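Local coordinates for DNA/pantothenate metabolism flavoprotein (Streptomyces sparsogenes DSM 40356, PDB 7CFU) that binds flavin mononucleotide between its subunits and, as an FMN-dependent cysteine decarboxylase, probably carries out the oxidative decarboxylation of a cysteine in a biosynthetic pathway, at residues A[54-59]-A[93-98]; A[109-114]-A[135-140]; A[118-123]-A[127-132]. All blocks are in the same frame, centred on the assembly; numbering follows the deposited sequence.

How the contacts relate
Following the chain from the N terminus, contact 1 comes first: it brings helix 91-98 back to strand 52-57, an edge strand of the sheet within this chain, and closes a loop made of helices and turns. Contact 2 opens later, at helix 109-117, and closes on strand 135-139. Contact 3 lies wholly between the two segments of contact 2, joining the turn at 118-123 to helix 123-130. Contact 3 also links the other two, since V123 and T127 pack on V56 and L95 of contact 1 while D121 forms a salt bridge with K114 of contact 2. Contacts 1 and 2 share one FMN; contact 3 touches another, held mainly by a neighbouring subunit.

Contact 1. Residues A[54-59]-A[93-98]; sequences RTVMTA and VALGAW. With FMN (flavin mononucleotide), chain Y.
This is a strand-to-helix packing contact in which R54 and V56, on strand 52-57, meet W98 and L95 on helix 91-98 in an alpha/beta flavoprotein fold of strand order 2-1-3-4-5. Its main element is a CH-pi contact: the aliphatic part of R54 lies over one face of the W98 indole, with R54 CD 3.7 Å from the centroid of the six-membered ring and 7° off its normal. R54 CG leaves CB beside the backbone N (chi1 -63°), and the chain runs extended from CG to NE, so that one methylene after another follows the ring. At the far end the guanidinium stands nearly upright on the indole, the planes 81° apart, with W98 NE1 at its edge. R54 CZ is 5.2 Å from the centroid of the W98 five-membered ring, a long cation-pi pair, at most weakly attractive. With an alanine here instead of W98, the R54 methylenes would probably lose their aromatic support and the guanidinium would be freer to swing.

Deeper in, V56 CG2 meets L95 CD1 at 3.6 Å, and both pack on L25 of strand 23-28. Past the strand end, T58 caps the next helix through A61 N and donates from OG1 to FMN O2P over 2.6 Å. Strand and helix share no hydrogen bond, so CH-pi and apolar packing carry the contact, while the T58 hydroxyl serves both FMN phosphate and helix cap.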
# COMPACT_ATOMS: atom_id res chain seq x y z
N ARG A 54 16.09 -24.80 -17.46
CA ARG A 54 15.41 -23.56 -17.10
C ARG A 54 13.90 -23.81 -16.98
O ARG A 54 13.32 -24.51 -17.81
CB ARG A 54 15.66 -22.46 -18.14
CG ARG A 54 17.11 -22.03 -18.26
CD ARG A 54 17.28 -20.89 -19.26
NE ARG A 54 18.67 -20.44 -19.30
CZ ARG A 54 19.20 -19.55 -18.47
NH1 ARG A 54 18.47 -19.00 -17.51
NH2 ARG A 54 20.48 -19.20 -18.60
N THR A 55 13.28 -23.24 -15.95
CA THR A 55 11.88 -23.46 -15.65
C THR A 55 11.03 -22.21 -15.87
O THR A 55 11.49 -21.08 -15.71
CB THR A 55 11.69 -23.93 -14.20
OG1 THR A 55 12.26 -22.96 -13.32
CG2 THR A 55 12.34 -25.29 -13.98
N VAL A 56 9.78 -22.45 -16.28
CA VAL A 56 8.73 -21.44 -16.40
C VAL A 56 7.54 -21.93 -15.59
O VAL A 56 7.09 -23.07 -15.78
CB VAL A 56 8.33 -21.19 -17.86
CG1 VAL A 56 7.26 -20.11 -17.96
CG2 VAL A 56 9.52 -20.81 -18.69
N MET A 57 7.05 -21.10 -14.67
CA MET A 57 5.88 -21.42 -13.86
C MET A 57 4.70 -20.54 -14.27
O MET A 57 4.86 -19.35 -14.54
CB MET A 57 6.15 -21.22 -12.37
CG MET A 57 7.32 -22.03 -11.83
SD MET A 57 7.44 -21.81 -10.05
CE MET A 57 6.19 -22.94 -9.47
N THR A 58 3.52 -21.15 -14.34
CA THR A 58 2.32 -20.34 -14.44
C THR A 58 2.12 -19.58 -13.13
O THR A 58 2.71 -19.90 -12.10
CB THR A 58 1.09 -21.22 -14.73
OG1 THR A 58 0.78 -22.03 -13.58
CG2 THR A 58 1.39 -22.12 -15.89
N ALA A 59 1.28 -18.53 -13.19
CA ALA A 59 0.98 -17.78 -11.98
C ALA A 59 0.37 -18.69 -10.92
O ALA A 59 0.62 -18.51 -9.72
CB ALA A 59 0.03 -16.62 -12.29
N VAL A 93 10.25 -15.39 -26.70
CA VAL A 93 11.19 -15.57 -27.82
C VAL A 93 12.52 -16.11 -27.32
O VAL A 93 13.08 -17.06 -27.88
CB VAL A 93 11.37 -14.25 -28.58
CG1 VAL A 93 12.44 -14.39 -29.65
CG2 VAL A 93 10.04 -13.79 -29.19
N ALA A 94 13.06 -15.52 -26.24
CA ALA A 94 14.35 -15.96 -25.74
C ALA A 94 14.28 -17.40 -25.24
O ALA A 94 15.15 -18.22 -25.56
CB ALA A 94 14.85 -15.02 -24.64
N LEU A 95 13.26 -17.73 -24.45
CA LEU A 95 13.14 -19.10 -23.96
C LEU A 95 12.80 -20.07 -25.09
O LEU A 95 13.32 -21.19 -25.13
CB LEU A 95 12.10 -19.18 -22.85
CG LEU A 95 12.49 -18.44 -21.57
CD1 LEU A 95 11.29 -18.31 -20.65
CD2 LEU A 95 13.62 -19.18 -20.87
N GLY A 96 11.94 -19.66 -26.02
CA GLY A 96 11.59 -20.54 -27.12
C GLY A 96 12.78 -20.87 -28.01
O GLY A 96 12.94 -22.00 -28.46
N ALA A 97 13.65 -19.88 -28.25
CA ALA A 97 14.83 -20.14 -29.06
C ALA A 97 15.87 -20.95 -28.29
O ALA A 97 16.65 -21.70 -28.89
CB ALA A 97 15.44 -18.83 -29.55
N TRP A 98 15.93 -20.79 -26.96
CA TRP A 98 16.95 -21.48 -26.18
C TRP A 98 16.67 -22.98 -26.05
O TRP A 98 17.61 -23.78 -25.98
CB TRP A 98 17.05 -20.83 -24.80
CG TRP A 98 17.98 -21.49 -23.85
CD1 TRP A 98 19.31 -21.23 -23.68
CD2 TRP A 98 17.66 -22.51 -22.89
NE1 TRP A 98 19.83 -22.02 -22.69
CE2 TRP A 98 18.84 -22.82 -22.19
CE3 TRP A 98 16.49 -23.20 -22.56
CZ2 TRP A 98 18.88 -23.78 -21.17
CZ3 TRP A 98 16.53 -24.15 -21.55
CH2 TRP A 98 17.72 -24.44 -20.88
N1 FMN Y . -6.05 -28.58 -12.31
C2 FMN Y . -5.72 -29.66 -13.10
O2 FMN Y . -6.07 -29.66 -14.27
N3 FMN Y . -4.98 -30.70 -12.58
C4 FMN Y . -4.59 -30.68 -11.26
O4 FMN Y . -3.95 -31.62 -10.80
C4A FMN Y . -4.94 -29.60 -10.46
N5 FMN Y . -4.55 -29.56 -9.14
C5A FMN Y . -4.88 -28.47 -8.35
C6 FMN Y . -4.49 -28.45 -7.02
C7 FMN Y . -4.81 -27.36 -6.23
C7M FMN Y . -4.38 -27.33 -4.79
C8 FMN Y . -5.55 -26.31 -6.75
C8M FMN Y . -5.90 -25.14 -5.87
C9 FMN Y . -5.95 -26.33 -8.09
C9A FMN Y . -5.62 -27.42 -8.89
N10 FMN Y . -6.02 -27.47 -10.21
C10 FMN Y . -5.67 -28.55 -10.99
C1' FMN Y . -6.80 -26.36 -10.82
C2' FMN Y . -5.83 -25.45 -11.56
O2' FMN Y . -4.83 -24.97 -10.66
C3' FMN Y . -6.61 -24.32 -12.23
O3' FMN Y . -7.36 -24.84 -13.30
C4' FMN Y . -5.71 -23.16 -12.70
O4' FMN Y . -6.51 -22.14 -13.27
C5' FMN Y . -4.68 -23.63 -13.71
O5' FMN Y . -3.75 -22.60 -13.94
P FMN Y . -2.51 -22.81 -14.94
O1P FMN Y . -2.21 -21.50 -15.63
O2P FMN Y . -1.38 -23.35 -14.14
O3P FMN Y . -2.84 -23.82 -16.03

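Contact 2. Residues A[109-114]-A[135-140]; sequences ANFLAK and TVIAPV. With FMN (flavin mononucleotide), chain Y.
F111 and L112 pack on I137 and P139, while the ends of the same two segments, A109, N110 and V140, take hold of FMN. Two of the cofactor bonds fall on adjacent positions of the flavin pyrimidine ring. A109 N donates to FMN O2 over 2.9 Å and is nearly straight, at 163°; V140 O accepts from FMN N3 at 2.6 Å. Because A109 N belongs to the first turn of helix 109-117, the helix end is likely to polarise the C2 carbonyl and to favour negative charge there when the flavin is reduced.

The phosphate is met by N110, whose CG stands anti to the backbone N (chi1 -172°), which carries ND2 to within 3.1 Å of FMN O3P. The amide is held from its other end as well: N110 OD1 accepts from A120 N of a neighbouring subunit, which probably fixes which way the amide is turned.

Behind this polar shell the contact is apolar and buried. L112 sends a branch to each partner, CD2 to I137 CG2 at 3.8 Å and CD1 to P139 CB at 3.9 Å, its side chain crossing that of the proline at about a right angle. I137 CD1 sits 3.9 Å from F111 CE1, at the edge of the phenyl ring and in its plane.

The helix runs roughly against the strand, at 139°, within the right-handed crossover from strand 101-107 to strand 135-139. Helix 149-160 packs on L112 through V151, V155 and L158; L124 and V128 of helix 123-130, with I104 of strand 101-107, close around F111.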
# COMPACT_ATOMS: atom_id res chain seq x y z
N ALA A 109 -5.25 -29.41 -17.04
CA ALA A 109 -6.27 -29.41 -18.09
C ALA A 109 -6.34 -28.05 -18.77
O ALA A 109 -6.44 -27.95 -19.99
CB ALA A 109 -7.63 -29.81 -17.52
N ASN A 110 -6.27 -26.98 -17.97
CA ASN A 110 -6.24 -25.62 -18.51
C ASN A 110 -5.15 -25.47 -19.56
O ASN A 110 -5.38 -24.92 -20.64
CB ASN A 110 -6.03 -24.63 -17.36
CG ASN A 110 -6.17 -23.18 -17.79
OD1 ASN A 110 -7.15 -22.80 -18.44
ND2 ASN A 110 -5.17 -22.37 -17.45
N PHE A 111 -3.94 -25.95 -19.25
CA PHE A 111 -2.84 -25.85 -20.20
C PHE A 111 -3.16 -26.57 -21.51
O PHE A 111 -2.88 -26.05 -22.59
CB PHE A 111 -1.55 -26.42 -19.60
CG PHE A 111 -0.43 -26.44 -20.59
CD1 PHE A 111 -0.17 -27.59 -21.34
CD2 PHE A 111 0.34 -25.30 -20.82
CE1 PHE A 111 0.84 -27.60 -22.28
CE2 PHE A 111 1.36 -25.32 -21.75
CZ PHE A 111 1.60 -26.47 -22.48
N LEU A 112 -3.73 -27.78 -21.42
CA LEU A 112 -4.08 -28.52 -22.63
C LEU A 112 -4.99 -27.70 -23.52
O LEU A 112 -4.79 -27.63 -24.74
CB LEU A 112 -4.78 -29.83 -22.28
CG LEU A 112 -4.02 -30.87 -21.47
CD1 LEU A 112 -4.91 -32.07 -21.21
CD2 LEU A 112 -2.75 -31.27 -22.20
N ALA A 113 -5.99 -27.04 -22.92
CA ALA A 113 -6.91 -26.22 -23.70
C ALA A 113 -6.18 -25.06 -24.37
O ALA A 113 -6.36 -24.80 -25.56
CB ALA A 113 -8.02 -25.71 -22.79
N LYS A 114 -5.32 -24.37 -23.62
CA LYS A 114 -4.63 -23.22 -24.20
C LYS A 114 -3.67 -23.65 -25.30
O LYS A 114 -3.64 -23.05 -26.39
CB LYS A 114 -3.90 -22.45 -23.11
CG LYS A 114 -4.81 -21.71 -22.13
CD LYS A 114 -3.99 -20.98 -21.05
CE LYS A 114 -4.89 -20.14 -20.14
NZ LYS A 114 -4.11 -19.46 -19.07
N THR A 135 8.68 -31.77 -27.84
CA THR A 135 7.90 -31.31 -26.71
C THR A 135 7.12 -32.46 -26.09
O THR A 135 6.41 -33.19 -26.79
CB THR A 135 6.93 -30.19 -27.13
OG1 THR A 135 7.68 -29.12 -27.72
CG2 THR A 135 6.16 -29.66 -25.92
N VAL A 136 7.24 -32.60 -24.77
CA VAL A 136 6.52 -33.61 -24.00
C VAL A 136 5.58 -32.89 -23.03
O VAL A 136 6.01 -32.02 -22.28
CB VAL A 136 7.49 -34.52 -23.23
CG1 VAL A 136 6.73 -35.49 -22.34
CG2 VAL A 136 8.42 -35.26 -24.21
N ILE A 137 4.30 -33.29 -23.04
CA ILE A 137 3.27 -32.73 -22.17
C ILE A 137 2.75 -33.86 -21.29
O ILE A 137 2.27 -34.88 -21.80
CB ILE A 137 2.13 -32.09 -22.98
CG1 ILE A 137 2.67 -30.99 -23.89
CG2 ILE A 137 1.01 -31.59 -22.09
CD1 ILE A 137 1.65 -30.47 -24.87
N ALA A 138 2.83 -33.67 -19.97
CA ALA A 138 2.43 -34.68 -18.99
C ALA A 138 1.30 -34.11 -18.14
O ALA A 138 1.54 -33.60 -17.03
CB ALA A 138 3.61 -35.11 -18.12
N PRO A 139 0.06 -34.20 -18.61
CA PRO A 139 -1.06 -33.64 -17.86
C PRO A 139 -1.41 -34.47 -16.64
O PRO A 139 -1.20 -35.68 -16.60
CB PRO A 139 -2.21 -33.67 -18.88
CG PRO A 139 -1.85 -34.77 -19.83
CD PRO A 139 -0.34 -34.74 -19.92
N VAL A 140 -1.93 -33.78 -15.61
CA VAL A 140 -2.44 -34.43 -14.41
C VAL A 140 -3.75 -33.78 -14.02
O VAL A 140 -3.87 -32.55 -14.01
CB VAL A 140 -1.44 -34.36 -13.24
CG1 VAL A 140 -2.00 -35.08 -12.04
CG2 VAL A 140 -0.10 -34.95 -13.65
N1 FMN Y . -6.05 -28.58 -12.31
C2 FMN Y . -5.72 -29.66 -13.10
O2 FMN Y . -6.07 -29.66 -14.27
N3 FMN Y . -4.98 -30.70 -12.58
C4 FMN Y . -4.59 -30.68 -11.26
O4 FMN Y . -3.95 -31.62 -10.80
C4A FMN Y . -4.94 -29.60 -10.46
N5 FMN Y . -4.55 -29.56 -9.14
C5A FMN Y . -4.88 -28.47 -8.35
C6 FMN Y . -4.49 -28.45 -7.02
C7 FMN Y . -4.81 -27.36 -6.23
C7M FMN Y . -4.38 -27.33 -4.79
C8 FMN Y . -5.55 -26.31 -6.75
C8M FMN Y . -5.90 -25.14 -5.87
C9 FMN Y . -5.95 -26.33 -8.09
C9A FMN Y . -5.62 -27.42 -8.89
N10 FMN Y . -6.02 -27.47 -10.21
C10 FMN Y . -5.67 -28.55 -10.99
C1' FMN Y . -6.80 -26.36 -10.82
C2' FMN Y . -5.83 -25.45 -11.56
O2' FMN Y . -4.83 -24.97 -10.66
C3' FMN Y . -6.61 -24.32 -12.23
O3' FMN Y . -7.36 -24.84 -13.30
C4' FMN Y . -5.71 -23.16 -12.70
O4' FMN Y . -6.51 -22.14 -13.27
C5' FMN Y . -4.68 -23.63 -13.71
O5' FMN Y . -3.75 -22.60 -13.94
P FMN Y . -2.51 -22.81 -14.94
O1P FMN Y . -2.21 -21.50 -15.63
O2P FMN Y . -1.38 -23.35 -14.14
O3P FMN Y . -2.84 -23.82 -16.03

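Contact 3. Residues A[118-123]-A[127-132]; sequences GIADDV and TVLAAE. With FMN (flavin mononucleotide), chain B.
V123 O receives two hydrogen bonds from T127, one turn further along helix 123-130. T127 N donates over 2.8 Å with an angle of 151° at the hydrogen, the ordinary helical bond, and T127 OG1 adds a second at 2.7 Å from a position 43° above the carbonyl plane. The hydroxyl can do this because OG1 lies beside its own backbone N, anti to the carbonyl carbon (chi1 -59°), and so turns back along the helix. The hydroxyl of the buried T127 thus finds its acceptor within its own helix.

A second doubly gripped carbonyl is that of A120, in the turn before the helix: A120 O accepts from FMN O3' at 2.6 Å and from FMN O4' at 2.8 Å. This cofactor is otherwise bound largely by another subunit, through residues such as its T58 and T108.

L129 CD1 touches A120 CB at 3.7 Å and approaches G118 O at 4.0 Å, where the Schellman motif with its positive phi ends helix 109-117. D122 then caps the start of helix 123-130, its OD1 also hydrogen-bonded to T125 OG1.

The backbone of A120 thus serves the ribityl chain of FMN while its methyl rests on L129, so recognition here probably depends more on the path of the turn than on the side chain. A120 O reaches a neighbouring subunit's cofactor, consistent with a site completed by assembly.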
# COMPACT_ATOMS: atom_id res chain seq x y z
N GLY A 118 -3.86 -22.52 -29.32
CA GLY A 118 -2.99 -21.41 -29.62
C GLY A 118 -3.23 -20.17 -28.79
O GLY A 118 -2.89 -19.07 -29.22
N ILE A 119 -3.83 -20.33 -27.61
CA ILE A 119 -3.92 -19.23 -26.66
C ILE A 119 -2.53 -18.99 -26.07
O ILE A 119 -1.78 -19.93 -25.80
CB ILE A 119 -4.96 -19.56 -25.57
CG1 ILE A 119 -6.36 -19.59 -26.18
CG2 ILE A 119 -4.85 -18.61 -24.36
CD1 ILE A 119 -7.36 -20.32 -25.34
N ALA A 120 -2.16 -17.72 -25.92
CA ALA A 120 -0.84 -17.34 -25.43
C ALA A 120 -0.99 -16.15 -24.48
O ALA A 120 -0.54 -15.04 -24.76
CB ALA A 120 0.09 -17.00 -26.60
N ASP A 121 -1.65 -16.37 -23.34
CA ASP A 121 -1.97 -15.26 -22.44
C ASP A 121 -1.12 -15.24 -21.18
O ASP A 121 -1.49 -14.56 -20.21
CB ASP A 121 -3.47 -15.27 -22.09
CG ASP A 121 -3.90 -16.49 -21.30
OD1 ASP A 121 -3.07 -17.38 -21.02
OD2 ASP A 121 -5.11 -16.56 -20.96
N ASP A 122 -0.03 -16.00 -21.15
CA ASP A 122 1.01 -15.85 -20.13
C ASP A 122 2.33 -16.29 -20.76
O ASP A 122 2.36 -16.73 -21.92
CB ASP A 122 0.69 -16.65 -18.85
CG ASP A 122 0.66 -18.17 -19.07
OD1 ASP A 122 0.85 -18.65 -20.21
OD2 ASP A 122 0.45 -18.89 -18.07
N VAL A 123 3.42 -16.19 -19.99
CA VAL A 123 4.73 -16.50 -20.55
C VAL A 123 4.79 -17.94 -21.04
O VAL A 123 5.28 -18.21 -22.15
CB VAL A 123 5.85 -16.19 -19.54
CG1 VAL A 123 7.18 -16.71 -20.07
CG2 VAL A 123 5.96 -14.69 -19.30
N THR A 127 5.45 -19.07 -24.81
CA THR A 127 6.68 -19.79 -25.12
C THR A 127 6.42 -21.03 -25.96
O THR A 127 7.23 -21.38 -26.82
CB THR A 127 7.41 -20.13 -23.82
OG1 THR A 127 7.69 -18.91 -23.11
CG2 THR A 127 8.71 -20.86 -24.10
N VAL A 128 5.28 -21.70 -25.73
CA VAL A 128 4.89 -22.84 -26.56
C VAL A 128 4.85 -22.44 -28.03
O VAL A 128 5.40 -23.13 -28.90
CB VAL A 128 3.54 -23.40 -26.09
CG1 VAL A 128 2.99 -24.43 -27.10
CG2 VAL A 128 3.63 -24.01 -24.70
N LEU A 129 4.23 -21.29 -28.32
CA LEU A 129 4.13 -20.86 -29.71
C LEU A 129 5.50 -20.55 -30.31
O LEU A 129 5.71 -20.73 -31.51
CB LEU A 129 3.23 -19.63 -29.83
CG LEU A 129 1.75 -19.82 -29.54
CD1 LEU A 129 0.98 -18.53 -29.80
CD2 LEU A 129 1.20 -20.95 -30.40
N ALA A 130 6.43 -20.06 -29.49
CA ALA A 130 7.74 -19.68 -30.00
C ALA A 130 8.72 -20.84 -30.03
O ALA A 130 9.72 -20.76 -30.74
CB ALA A 130 8.31 -18.53 -29.18
N ALA A 131 8.45 -21.92 -29.30
CA ALA A 131 9.37 -23.04 -29.25
C ALA A 131 9.25 -23.90 -30.51
O ALA A 131 8.17 -24.07 -31.06
CB ALA A 131 9.11 -23.90 -28.01
N GLU A 132 10.40 -24.41 -30.97
CA GLU A 132 10.46 -25.30 -32.13
C GLU A 132 11.40 -26.45 -31.78
O GLU A 132 12.54 -26.51 -32.24
CB GLU A 132 10.91 -24.56 -33.38
CG GLU A 132 9.81 -23.77 -34.03
CD GLU A 132 10.24 -23.08 -35.31
OE1 GLU A 132 11.39 -22.60 -35.38
OE2 GLU A 132 9.41 -23.02 -36.24
N1 FMN B . 3.11 -11.89 -28.94
C2 FMN B . 2.73 -11.93 -30.26
O2 FMN B . 1.90 -12.77 -30.62
N3 FMN B . 3.27 -11.04 -31.17
C4 FMN B . 4.21 -10.10 -30.77
O4 FMN B . 4.70 -9.31 -31.58
C4A FMN B . 4.59 -10.05 -29.43
N5 FMN B . 5.52 -9.11 -29.00
C5A FMN B . 5.89 -9.06 -27.68
C6 FMN B . 6.81 -8.11 -27.26
C7 FMN B . 7.19 -8.06 -25.92
C7M FMN B . 8.20 -7.04 -25.46
C8 FMN B . 6.64 -8.95 -25.00
C8M FMN B . 7.07 -8.87 -23.56
C9 FMN B . 5.71 -9.91 -25.42
C9A FMN B . 5.33 -9.96 -26.76
N10 FMN B . 4.41 -10.90 -27.21
C10 FMN B . 4.04 -10.95 -28.52
C1' FMN B . 3.78 -11.87 -26.25
C2' FMN B . 2.43 -11.29 -25.85
O2' FMN B . 2.64 -10.04 -25.20
C3' FMN B . 1.71 -12.29 -24.94
O3' FMN B . 1.30 -13.41 -25.69
C4' FMN B . 0.51 -11.65 -24.25
O4' FMN B . -0.10 -12.59 -23.38
C5' FMN B . -0.52 -11.16 -25.24
O5' FMN B . -1.43 -10.38 -24.50
P FMN B . -2.69 -9.67 -25.20
O1P FMN B . -3.85 -9.64 -24.22
O2P FMN B . -2.27 -8.27 -25.59
O3P FMN B . -3.06 -10.44 -26.44